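Local atomic coordinates of putative pyrroline carboxylate reductase (Streptococcus pyogenes, PDB entry 2AHR), a protein that probably catalyses the last step of proline biosynthesis, the NAD(P)H-dependent reduction of 1-pyrroline-5-carboxylate to L-proline. Residues S16-G21 and D145-T150; F161-G166 and S247-T252; E177-A182 and E195-T200; T124-N129 and E135-V140. One frame throughout, in Å; residues are numbered along the deposited sequence.

Contact 1 of 4, residues S16-G21 and D145-T150; sequences SAIIKG and DSFGST
Ile-18 overlaps one face of the Phe-147 ring. Its CG2 methyl stands above the middle of the ring, 3.8 Å from the centroid and 8° off the ring normal, a CH-pi contact. The tertiary carbon lies nearer the rim, Ile-18 CB being 3.7 Å from Phe-147 CE2, and the two side chains run side by side in the same direction. In Phe-147, CG sits between the backbone N and the carbonyl carbon (chi1 56°), which sets the ring beside Ile-18 with a face to CG2. Farther along the helix from Ile-18, Gly-21 has no side chain, and the backbones close in: Gly-21 CA is 4.6 Å from Phe-147 CA. Nearby, Ser-146 OG stands 3.1 Å from Gly-21 O, but its hydrogen bond goes to Leu-143 O. Phe-147 also packs on Ser-122 and Thr-124 of the neighbouring strand. The side-chain packing is mainly apolar and largely buried. It lays helix 13-22 against the turn that leads into strand 148-152, the outermost strand at one side of the sheet within this chain; the helix itself is the one that follows the glycine-rich turn of a Rossmann-type NADP site.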
loop_
_atom_site.group_PDB
_atom_site.type_symbol
_atom_site.label_atom_id
_atom_site.label_comp_id
_atom_site.label_asym_id
_atom_site.label_seq_id
_atom_site.Cartn_x
_atom_site.Cartn_y
_atom_site.Cartn_z
ATOM N N SER E 16 43.003 -1.400 2.048
ATOM C CA SER E 16 43.656 -2.667 1.688
ATOM C C SER E 16 43.541 -2.942 0.184
ATOM O O SER E 16 44.532 -3.279 -0.462
ATOM C CB SER E 16 43.090 -3.848 2.485
ATOM O OG SER E 16 43.230 -3.635 3.886
ATOM N N ALA E 17 42.336 -2.791 -0.366
ATOM C CA ALA E 17 42.124 -2.930 -1.811
ATOM C C ALA E 17 43.058 -2.065 -2.676
ATOM O O ALA E 17 43.602 -2.563 -3.652
ATOM C CB ALA E 17 40.655 -2.682 -2.173
ATOM N N ILE E 18 43.267 -0.791 -2.335
ATOM C CA ILE E 18 44.135 0.050 -3.182
ATOM C C ILE E 18 45.649 -0.218 -3.024
ATOM O O ILE E 18 46.435 0.183 -3.880
ATOM C CB ILE E 18 43.847 1.576 -3.080
ATOM C CG1 ILE E 18 44.444 2.173 -1.818
ATOM C CG2 ILE E 18 42.340 1.897 -3.224
ATOM C CD1 ILE E 18 44.706 3.635 -1.958
ATOM N N ILE E 19 46.043 -0.885 -1.936
ATOM C CA ILE E 19 47.450 -1.242 -1.705
ATOM C C ILE E 19 47.995 -2.099 -2.844
ATOM O O ILE E 19 49.041 -1.795 -3.407
ATOM C CB ILE E 19 47.669 -1.962 -0.345
ATOM C CG1 ILE E 19 47.436 -1.009 0.834
ATOM C CG2 ILE E 19 49.080 -2.543 -0.254
ATOM C CD1 ILE E 19 48.159 0.291 0.729
ATOM N N LYS E 20 47.259 -3.147 -3.202
ATOM C CA LYS E 20 47.641 -4.013 -4.313
ATOM C C LYS E 20 48.052 -3.223 -5.570
ATOM O O LYS E 20 49.108 -3.483 -6.133
ATOM C CB LYS E 20 46.521 -5.005 -4.633
ATOM C CG LYS E 20 46.939 -6.089 -5.624
ATOM C CD LYS E 20 45.756 -6.639 -6.408
ATOM C CE LYS E 20 46.234 -7.453 -7.597
ATOM N NZ LYS E 20 45.078 -8.005 -8.379
ATOM N N GLY E 21 47.228 -2.261 -5.991
ATOM C CA GLY E 21 47.551 -1.389 -7.119
ATOM C C GLY E 21 48.765 -0.501 -6.871
ATOM O O GLY E 21 49.563 -0.260 -7.780
ATOM N N ASP E 145 45.189 5.512 -11.444
ATOM C CA ASP E 145 45.203 4.636 -12.625
ATOM C C ASP E 145 45.826 3.260 -12.334
ATOM O O ASP E 145 45.633 2.312 -13.098
ATOM C CB ASP E 145 45.886 5.306 -13.827
ATOM C CG ASP E 145 45.008 6.375 -14.491
ATOM O OD1 ASP E 145 43.768 6.371 -14.313
ATOM O OD2 ASP E 145 45.563 7.227 -15.223
ATOM N N SER E 146 46.545 3.140 -11.222
ATOM C CA SER E 146 47.150 1.857 -10.868
ATOM C C SER E 146 46.139 0.853 -10.328
ATOM O O SER E 146 46.415 -0.341 -10.313
ATOM C CB SER E 146 48.313 2.024 -9.882
ATOM O OG SER E 146 47.856 2.232 -8.549
ATOM N N PHE E 147 44.970 1.318 -9.884
ATOM C CA PHE E 147 43.958 0.381 -9.385
ATOM C C PHE E 147 42.604 0.507 -10.076
ATOM O O PHE E 147 41.601 0.035 -9.568
ATOM C CB PHE E 147 43.858 0.405 -7.845
ATOM C CG PHE E 147 43.580 1.780 -7.248
ATOM C CD1 PHE E 147 42.285 2.326 -7.272
ATOM C CD2 PHE E 147 44.608 2.516 -6.632
ATOM C CE1 PHE E 147 42.023 3.574 -6.712
ATOM C CE2 PHE E 147 44.351 3.776 -6.070
ATOM C CZ PHE E 147 43.054 4.307 -6.117
ATOM N N GLY E 148 42.589 1.126 -11.252
ATOM C CA GLY E 148 41.383 1.233 -12.055
ATOM C C GLY E 148 41.450 2.392 -13.030
ATOM O O GLY E 148 42.519 2.754 -13.480
ATOM N N SER E 149 40.299 2.975 -13.346
ATOM C CA SER E 149 40.224 4.190 -14.149
ATOM C C SER E 149 40.013 5.408 -13.247
ATOM O O SER E 149 39.695 5.270 -12.036
ATOM C CB SER E 149 39.088 4.076 -15.160
ATOM O OG SER E 149 39.383 3.059 -16.103
ATOM N N THR E 150 40.198 6.593 -13.829
ATOM C CA THR E 150 40.120 7.835 -13.073
ATOM C C THR E 150 39.198 8.822 -13.769
ATOM O O THR E 150 39.314 9.048 -14.980
ATOM C CB THR E 150 41.506 8.462 -12.869
ATOM O OG1 THR E 150 42.384 7.475 -12.312
ATOM C CG2 THR E 150 41.429 9.666 -11.895
#

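Contact 2 of 4, residues F161-G166 and S247-T252; sequences FTALAG and SAIDKT
Ala-163 presses its CB against Ile-249 and Thr-252, where two helices of the all-helical dimerisation domain pack against each other. Across the contact, Ala-163 CB lies 3.9 Å from Ile-249 CG2 and equally far from Ile-249 CD1, so both ends of the branched isoleucine reach the same small methyl. Ile-249 CD1 also approaches the backbone, 3.7 Å from Ala-163 O. Thr-252 comes in from the next turn of its helix: with CG2 anti to the backbone N, beside the carbonyl carbon, its methyl faces Ala-163 CB at 3.9 Å while the hydroxyl turns back to its own helix. A single alanine thus meets two branched side chains, and its smallness lets the helices come close, Ala-163 CA and Ile-249 CA being 5.9 Å apart. Further out, Tyr-171 of helix 158-185 touches Ile-249 and hydrogen-bonds the Thr-252 hydroxyl, tying the same two helices again. The second subunit is also close: Asp-250 forms a salt bridge with Lys-185 of that subunit, and Leu-164 packs on its Leu-179. Besides Tyr-171, a bond to its own helix helps to fix the rotation of Thr-252: OG1 donates to Ala-248 O at 2.7 Å, 33° out of the carbonyl plane, while Thr-252 N reaches the same oxygen from the other face.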
loop_
_atom_site.group_PDB
_atom_site.type_symbol
_atom_site.label_atom_id
_atom_site.label_comp_id
_atom_site.label_asym_id
_atom_site.label_seq_id
_atom_site.Cartn_x
_atom_site.Cartn_y
_atom_site.Cartn_z
ATOM N N PHE E 161 28.682 10.865 -7.257
ATOM C CA PHE E 161 29.615 9.869 -7.777
ATOM C C PHE E 161 29.823 8.777 -6.711
ATOM O O PHE E 161 29.928 7.601 -7.039
ATOM C CB PHE E 161 30.963 10.517 -8.152
ATOM C CG PHE E 161 31.933 9.582 -8.834
ATOM C CD1 PHE E 161 32.105 9.633 -10.221
ATOM C CD2 PHE E 161 32.697 8.686 -8.095
ATOM C CE1 PHE E 161 33.005 8.789 -10.858
ATOM C CE2 PHE E 161 33.615 7.817 -8.719
ATOM C CZ PHE E 161 33.769 7.867 -10.103
ATOM N N THR E 162 29.893 9.170 -5.442
ATOM C CA THR E 162 29.937 8.203 -4.324
ATOM C C THR E 162 28.812 7.162 -4.440
ATOM O O THR E 162 29.030 5.964 -4.200
ATOM C CB THR E 162 29.836 8.934 -2.977
ATOM O OG1 THR E 162 30.907 9.885 -2.874
ATOM C CG2 THR E 162 29.866 7.950 -1.784
ATOM N N ALA E 163 27.614 7.608 -4.813
ATOM C CA ALA E 163 26.475 6.705 -4.973
ATOM C C ALA E 163 26.562 5.874 -6.252
ATOM O O ALA E 163 26.272 4.675 -6.235
ATOM C CB ALA E 163 25.115 7.506 -4.933
ATOM N N LEU E 164 26.911 6.512 -7.374
ATOM C CA LEU E 164 26.927 5.822 -8.653
ATOM C C LEU E 164 28.047 4.820 -8.795
ATOM O O LEU E 164 27.902 3.833 -9.520
ATOM C CB LEU E 164 27.041 6.808 -9.808
ATOM C CG LEU E 164 25.870 7.740 -10.066
ATOM C CD1 LEU E 164 26.211 8.533 -11.346
ATOM C CD2 LEU E 164 24.580 6.974 -10.217
ATOM N N ALA E 165 29.168 5.063 -8.122
ATOM C CA ALA E 165 30.364 4.236 -8.347
ATOM C C ALA E 165 30.854 3.597 -7.071
ATOM O O ALA E 165 31.366 2.493 -7.096
ATOM C CB ALA E 165 31.481 5.092 -8.946
ATOM N N GLY E 166 30.746 4.327 -5.967
ATOM C CA GLY E 166 31.309 3.894 -4.682
ATOM C C GLY E 166 30.442 2.882 -3.977
ATOM O O GLY E 166 30.937 1.847 -3.484
ATOM N N SER E 247 15.375 5.902 -5.473
ATOM C CA SER E 247 15.167 6.249 -4.069
ATOM C C SER E 247 16.377 5.823 -3.242
ATOM O O SER E 247 16.813 6.562 -2.354
ATOM C CB SER E 247 13.871 5.654 -3.559
ATOM O OG SER E 247 13.581 6.150 -2.269
ATOM N N ALA E 248 16.953 4.662 -3.563
ATOM C CA ALA E 248 18.149 4.160 -2.857
ATOM C C ALA E 248 19.351 5.074 -3.065
ATOM O O ALA E 248 20.119 5.335 -2.143
ATOM C CB ALA E 248 18.484 2.747 -3.317
ATOM N N ILE E 249 19.518 5.554 -4.293
ATOM C CA ILE E 249 20.595 6.461 -4.609
ATOM C C ILE E 249 20.407 7.777 -3.863
ATOM O O ILE E 249 21.373 8.324 -3.329
ATOM C CB ILE E 249 20.688 6.688 -6.150
ATOM C CG1 ILE E 249 21.160 5.414 -6.854
ATOM C CG2 ILE E 249 21.579 7.897 -6.474
ATOM C CD1 ILE E 249 22.609 4.983 -6.485
ATOM N N ASP E 250 19.169 8.298 -3.849
ATOM C CA ASP E 250 18.817 9.474 -3.022
ATOM C C ASP E 250 19.213 9.300 -1.549
ATOM O O ASP E 250 19.843 10.189 -0.960
ATOM C CB ASP E 250 17.317 9.790 -3.126
ATOM C CG ASP E 250 16.948 10.527 -4.454
ATOM O OD1 ASP E 250 17.865 10.898 -5.221
ATOM O OD2 ASP E 250 15.737 10.725 -4.737
ATOM N N LYS E 251 18.844 8.162 -0.957
ATOM C CA LYS E 251 19.211 7.884 0.450
ATOM C C LYS E 251 20.715 7.832 0.644
ATOM O O LYS E 251 21.222 8.270 1.675
ATOM C CB LYS E 251 18.575 6.577 0.947
ATOM C CG LYS E 251 17.099 6.745 1.288
ATOM C CD LYS E 251 16.933 7.575 2.556
ATOM C CE LYS E 251 15.567 7.399 3.228
ATOM N NZ LYS E 251 15.472 8.192 4.532
ATOM N N THR E 252 21.421 7.304 -0.356
ATOM C CA THR E 252 22.881 7.213 -0.291
ATOM C C THR E 252 23.476 8.623 -0.276
ATOM O O THR E 252 24.367 8.926 0.522
ATOM C CB THR E 252 23.448 6.392 -1.463
ATOM O OG1 THR E 252 22.734 5.144 -1.565
ATOM C CG2 THR E 252 24.962 6.121 -1.265
#

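Contact 3 of 4, residues E177-A182 and E195-T200; sequences EALAKA and EIVTQT
Leu-179 meets Val-197 from its first side-chain carbon onward. Its CB faces both branches of the valine, 4.0 Å from Val-197 CG1 and the same from Val-197 CG2. Beyond the branch point at CG, which lies beside the backbone N (chi1 -68°), the CD1 methyl continues past Val-197 CG2 at 4.1 Å. The two side chains thus meet at a slant, with both valine methyls at the base of the leucine. Ala-180 adds only a looser approach, its backbone N lying 4.4 Å from Val-197 CG1. Val-197 itself is modelled with CG1 turned toward eclipsing the backbone N (chi1 -20°), a rotation away from the staggered positions. No hydrogen bond joins the two segments. Lys-181 NZ donates to Glu-177 OE2 at 2.9 Å in a salt bridge one turn apart, and Lys-190 of helix 190-210 is a second cation on that oxygen, which ties the two helices together. On the other helix Thr-200 OG1 and Thr-200 N approach Ile-196 O from opposite faces of its plane. A second subunit packs alongside, its Val-245 on Leu-179 and its Ser-168 on Thr-200. With only a short link between them, helices 158-185 and 190-210 pack against each other here, forming a consecutive-helix pair of the intertwined, helical dimerisation domain of pyrroline-5-carboxylate reductases.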
loop_
_atom_site.group_PDB
_atom_site.type_symbol
_atom_site.label_atom_id
_atom_site.label_comp_id
_atom_site.label_asym_id
_atom_site.label_seq_id
_atom_site.Cartn_x
_atom_site.Cartn_y
_atom_site.Cartn_z
ATOM N N GLU E 177 22.246 -11.192 -6.630
ATOM C CA GLU E 177 21.803 -12.196 -5.673
ATOM C C GLU E 177 20.305 -12.474 -5.869
ATOM O O GLU E 177 19.856 -13.638 -5.749
ATOM C CB GLU E 177 22.067 -11.702 -4.264
ATOM C CG GLU E 177 21.528 -12.587 -3.164
ATOM C CD GLU E 177 22.326 -13.856 -2.979
ATOM O OE1 GLU E 177 23.381 -14.009 -3.620
ATOM O OE2 GLU E 177 21.884 -14.720 -2.197
ATOM N N ALA E 178 19.541 -11.409 -6.183
ATOM C CA ALA E 178 18.091 -11.539 -6.363
ATOM C C ALA E 178 17.744 -12.423 -7.555
ATOM O O ALA E 178 16.882 -13.272 -7.449
ATOM C CB ALA E 178 17.431 -10.144 -6.510
ATOM N N LEU E 179 18.400 -12.191 -8.700
ATOM C CA LEU E 179 18.231 -13.054 -9.879
ATOM C C LEU E 179 18.601 -14.513 -9.573
ATOM O O LEU E 179 17.907 -15.442 -9.985
ATOM C CB LEU E 179 19.111 -12.547 -11.031
ATOM C CG LEU E 179 18.679 -11.198 -11.625
ATOM C CD1 LEU E 179 19.766 -10.610 -12.524
ATOM C CD2 LEU E 179 17.388 -11.399 -12.388
ATOM N N ALA E 180 19.716 -14.701 -8.890
ATOM C CA ALA E 180 20.184 -16.043 -8.534
ATOM C C ALA E 180 19.259 -16.747 -7.552
ATOM O O ALA E 180 18.950 -17.920 -7.732
ATOM C CB ALA E 180 21.599 -15.983 -8.001
ATOM N N LYS E 181 18.783 -16.033 -6.534
ATOM C CA LYS E 181 17.815 -16.615 -5.589
ATOM C C LYS E 181 16.515 -17.006 -6.328
ATOM O O LYS E 181 15.867 -18.012 -5.992
ATOM C CB LYS E 181 17.484 -15.635 -4.443
ATOM C CG LYS E 181 18.441 -15.633 -3.235
ATOM C CD LYS E 181 18.515 -17.019 -2.561
ATOM C CE LYS E 181 18.850 -16.983 -1.043
ATOM N NZ LYS E 181 19.768 -15.864 -0.637
ATOM N N ALA E 182 16.139 -16.207 -7.331
ATOM C CA ALA E 182 14.941 -16.516 -8.136
ATOM C C ALA E 182 15.157 -17.797 -8.980
ATOM O O ALA E 182 14.219 -18.560 -9.222
ATOM C CB ALA E 182 14.588 -15.334 -9.043
ATOM N N GLU E 195 26.494 -18.338 -11.580
ATOM C CA GLU E 195 27.421 -18.406 -12.687
ATOM C C GLU E 195 26.748 -17.875 -13.951
ATOM O O GLU E 195 27.286 -17.013 -14.631
ATOM C CB GLU E 195 27.904 -19.842 -12.855
ATOM C CG GLU E 195 28.768 -20.061 -14.077
ATOM C CD GLU E 195 29.092 -21.539 -14.330
ATOM O OE1 GLU E 195 28.476 -22.433 -13.714
ATOM O OE2 GLU E 195 29.968 -21.801 -15.169
ATOM N N ILE E 196 25.553 -18.372 -14.240
ATOM C CA ILE E 196 24.803 -17.932 -15.393
ATOM C C ILE E 196 24.505 -16.436 -15.345
ATOM O O ILE E 196 24.711 -15.752 -16.355
ATOM C CB ILE E 196 23.467 -18.680 -15.521
ATOM C CG1 ILE E 196 23.713 -20.181 -15.765
ATOM C CG2 ILE E 196 22.574 -18.013 -16.612
ATOM C CD1 ILE E 196 22.492 -21.081 -15.457
ATOM N N VAL E 197 23.973 -15.925 -14.218
ATOM C CA VAL E 197 23.625 -14.493 -14.229
ATOM C C VAL E 197 24.857 -13.553 -14.192
ATOM O O VAL E 197 24.862 -12.508 -14.865
ATOM C CB VAL E 197 22.435 -14.026 -13.260
ATOM C CG1 VAL E 197 21.527 -15.152 -12.824
ATOM C CG2 VAL E 197 22.922 -13.186 -12.115
ATOM N N THR E 198 25.896 -13.923 -13.437
ATOM C CA THR E 198 27.122 -13.104 -13.405
ATOM C C THR E 198 27.716 -12.965 -14.827
ATOM O O THR E 198 28.123 -11.867 -15.235
ATOM C CB THR E 198 28.201 -13.700 -12.454
ATOM O OG1 THR E 198 27.645 -13.874 -11.131
ATOM C CG2 THR E 198 29.412 -12.770 -12.381
ATOM N N GLN E 199 27.746 -14.072 -15.579
ATOM C CA GLN E 199 28.294 -14.064 -16.937
ATOM C C GLN E 199 27.412 -13.247 -17.848
ATOM O O GLN E 199 27.914 -12.530 -18.716
ATOM C CB GLN E 199 28.484 -15.492 -17.476
ATOM C CG GLN E 199 29.711 -16.183 -16.807
ATOM C CD GLN E 199 30.076 -17.571 -17.373
ATOM O OE1 GLN E 199 30.811 -18.334 -16.715
ATOM N NE2 GLN E 199 29.576 -17.901 -18.579
ATOM N N THR E 200 26.098 -13.315 -17.628
ATOM C CA THR E 200 25.153 -12.530 -18.415
ATOM C C THR E 200 25.253 -11.038 -18.107
ATOM O O THR E 200 25.112 -10.197 -19.007
ATOM C CB THR E 200 23.718 -13.022 -18.180
ATOM O OG1 THR E 200 23.637 -14.412 -18.515
ATOM C CG2 THR E 200 22.734 -12.243 -19.011
#

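Contact 4 of 4, residues T124-N129 and E135-V140; sequences TALTGN and ELQARV
Strand-to-helix packing inside a beta-alpha-beta unit joins Leu-126, on strand 122-128, to Gln-137 and Val-140 on the helix that follows it. The two elements run nearly antiparallel, at 158°, with axes 9.6 Å apart. Leu-126 supplies the apolar part: its CD1 touches Val-140 CG1 at 3.7 Å, and its other branch, CD2, lies 4.1 Å from Gln-137 CG, the leucine and glutamine side chains passing each other with opposed directions. Gln-137 then carries its amide toward the strand backbone. CG is anti to the backbone N and the chain bends at chi2 (132°), so that the amide reaches past Leu-126 to the strand end, where two waters complete the contact. NE2 of Gln-137 donates to water 1 at 3.1 Å, which is also hydrogen-bonded to Leu-126 O at 2.7 Å. Gly-128 N donates to water 2 at 2.9 Å, and that water is hydrogen-bonded to Gln-137 OE1. The amide is thus linked to the strand backbone at two points, each through a water. Around this pair, Leu-126 packs on Leu-109 and Ile-111 of the adjacent strand. This is the packing of a beta-alpha-beta crossover, here from strand 122-128 to its parallel neighbour 148-152.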
loop_
_atom_site.group_PDB
_atom_site.type_symbol
_atom_site.label_atom_id
_atom_site.label_comp_id
_atom_site.label_asym_id
_atom_site.label_seq_id
_atom_site.Cartn_x
_atom_site.Cartn_y
_atom_site.Cartn_z
ATOM N N THR E 124 37.215 5.525 -10.192
ATOM C CA THR E 124 37.646 6.447 -9.145
ATOM C C THR E 124 37.542 7.905 -9.552
ATOM O O THR E 124 38.113 8.318 -10.566
ATOM C CB THR E 124 39.111 6.146 -8.723
ATOM O OG1 THR E 124 39.215 4.770 -8.332
ATOM C CG2 THR E 124 39.556 7.022 -7.544
ATOM N N ALA E 125 36.810 8.694 -8.761
ATOM C CA ALA E 125 36.780 10.131 -8.959
ATOM C C ALA E 125 38.019 10.747 -8.306
ATOM O O ALA E 125 38.520 10.241 -7.288
ATOM C CB ALA E 125 35.508 10.737 -8.373
ATOM N N LEU E 126 38.490 11.849 -8.892
ATOM C CA LEU E 126 39.652 12.571 -8.385
ATOM C C LEU E 126 39.415 14.066 -8.489
ATOM O O LEU E 126 39.016 14.566 -9.541
ATOM C CB LEU E 126 40.922 12.201 -9.171
ATOM C CG LEU E 126 42.196 13.065 -8.986
ATOM C CD1 LEU E 126 42.760 12.930 -7.568
ATOM C CD2 LEU E 126 43.254 12.688 -10.028
ATOM N N THR E 127 39.664 14.782 -7.401
ATOM C CA THR E 127 39.678 16.240 -7.456
ATOM C C THR E 127 40.664 16.830 -6.437
ATOM O O THR E 127 41.023 16.170 -5.463
ATOM C CB THR E 127 38.246 16.825 -7.305
ATOM O OG1 THR E 127 38.232 18.163 -7.810
ATOM C CG2 THR E 127 37.772 16.805 -5.847
ATOM N N GLY E 128 41.074 18.082 -6.655
ATOM C CA GLY E 128 42.005 18.771 -5.748
ATOM C C GLY E 128 41.618 20.193 -5.353
ATOM O O GLY E 128 40.842 20.864 -6.054
ATOM N N ASN E 129 42.131 20.654 -4.216
ATOM C CA ASN E 129 41.915 22.047 -3.828
ATOM C C ASN E 129 42.773 22.994 -4.665
ATOM O O ASN E 129 43.548 22.560 -5.531
ATOM C CB ASN E 129 42.052 22.286 -2.307
ATOM C CG ASN E 129 43.480 22.119 -1.786
ATOM O OD1 ASN E 129 44.433 21.962 -2.557
ATOM N ND2 ASN E 129 43.628 22.144 -0.447
ATOM N N GLU E 135 50.948 19.252 -12.022
ATOM C CA GLU E 135 51.899 18.158 -11.923
ATOM C C GLU E 135 51.529 17.203 -10.798
ATOM O O GLU E 135 51.617 15.987 -10.956
ATOM C CB GLU E 135 53.320 18.701 -11.742
ATOM C CG GLU E 135 53.776 19.603 -12.892
ATOM C CD GLU E 135 55.282 19.783 -12.950
ATOM O OE1 GLU E 135 55.886 20.148 -11.917
ATOM O OE2 GLU E 135 55.861 19.566 -14.039
ATOM N N LEU E 136 51.110 17.764 -9.669
ATOM C CA LEU E 136 50.700 16.971 -8.518
ATOM C C LEU E 136 49.424 16.174 -8.815
ATOM O O LEU E 136 49.329 15.011 -8.437
ATOM C CB LEU E 136 50.509 17.836 -7.267
ATOM C CG LEU E 136 50.076 17.088 -5.992
ATOM C CD1 LEU E 136 51.043 15.978 -5.621
ATOM C CD2 LEU E 136 49.854 18.027 -4.808
ATOM N N GLN E 137 48.458 16.798 -9.492
ATOM C CA GLN E 137 47.217 16.108 -9.851
ATOM C C GLN E 137 47.524 14.930 -10.777
ATOM O O GLN E 137 46.982 13.832 -10.600
ATOM C CB GLN E 137 46.187 17.078 -10.459
ATOM C CG GLN E 137 44.848 16.420 -10.821
ATOM C CD GLN E 137 43.625 17.185 -10.333
ATOM O OE1 GLN E 137 43.717 18.034 -9.448
ATOM N NE2 GLN E 137 42.462 16.868 -10.901
ATOM N N ALA E 138 48.427 15.164 -11.733
ATOM C CA ALA E 138 48.891 14.142 -12.680
ATOM C C ALA E 138 49.626 12.988 -11.984
ATOM O O ALA E 138 49.450 11.818 -12.354
ATOM C CB ALA E 138 49.771 14.776 -13.752
ATOM N N ARG E 139 50.432 13.315 -10.977
ATOM C CA ARG E 139 51.111 12.295 -10.171
ATOM C C ARG E 139 50.120 11.433 -9.388
ATOM O O ARG E 139 50.286 10.215 -9.283
ATOM C CB ARG E 139 52.131 12.930 -9.226
ATOM C CG ARG E 139 53.569 12.890 -9.751
ATOM C CD ARG E 139 54.418 14.029 -9.218
ATOM N NE ARG E 139 54.432 14.129 -7.758
ATOM C CZ ARG E 139 54.484 15.280 -7.081
ATOM N NH1 ARG E 139 54.501 16.450 -7.720
ATOM N NH2 ARG E 139 54.500 15.268 -5.750
ATOM N N VAL E 140 49.087 12.074 -8.850
ATOM C CA VAL E 140 48.041 11.364 -8.122
ATOM C C VAL E 140 47.135 10.577 -9.088
ATOM O O VAL E 140 46.732 9.466 -8.768
ATOM C CB VAL E 140 47.250 12.304 -7.181
ATOM C CG1 VAL E 140 46.052 11.578 -6.541
ATOM C CG2 VAL E 140 48.176 12.861 -6.096
HETATM O O HOH W 1 39.344 16.948 -10.862
HETATM O O HOH W 2 40.908 19.430 -9.235
#

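From the N terminus, contact 1 opens on helix 13-22 and closes only at residues 145-150, enclosing most of the nucleotide-binding domain. Contact 4 is nested inside that loop, a strand and the helix that follows it, and its strand lies beside the closing strand of contact 1; the two contacts meet where Ser-149 O lies 3.1 Å from Thr-124 N, a probable hydrogen bond. The chain then enters helix 158-185, where contact 2 opens. Contact 3 nests within it, and contact 2 closes on the last helix, 241-258. No pair crosses. Phe-161 of helix 158-185 packs on Ala-125, so the sheet domain and helical domain touch there. Contacts 2 and 3 both touch the second subunit, and the centres of contacts 3 and 4 are 37 Å apart.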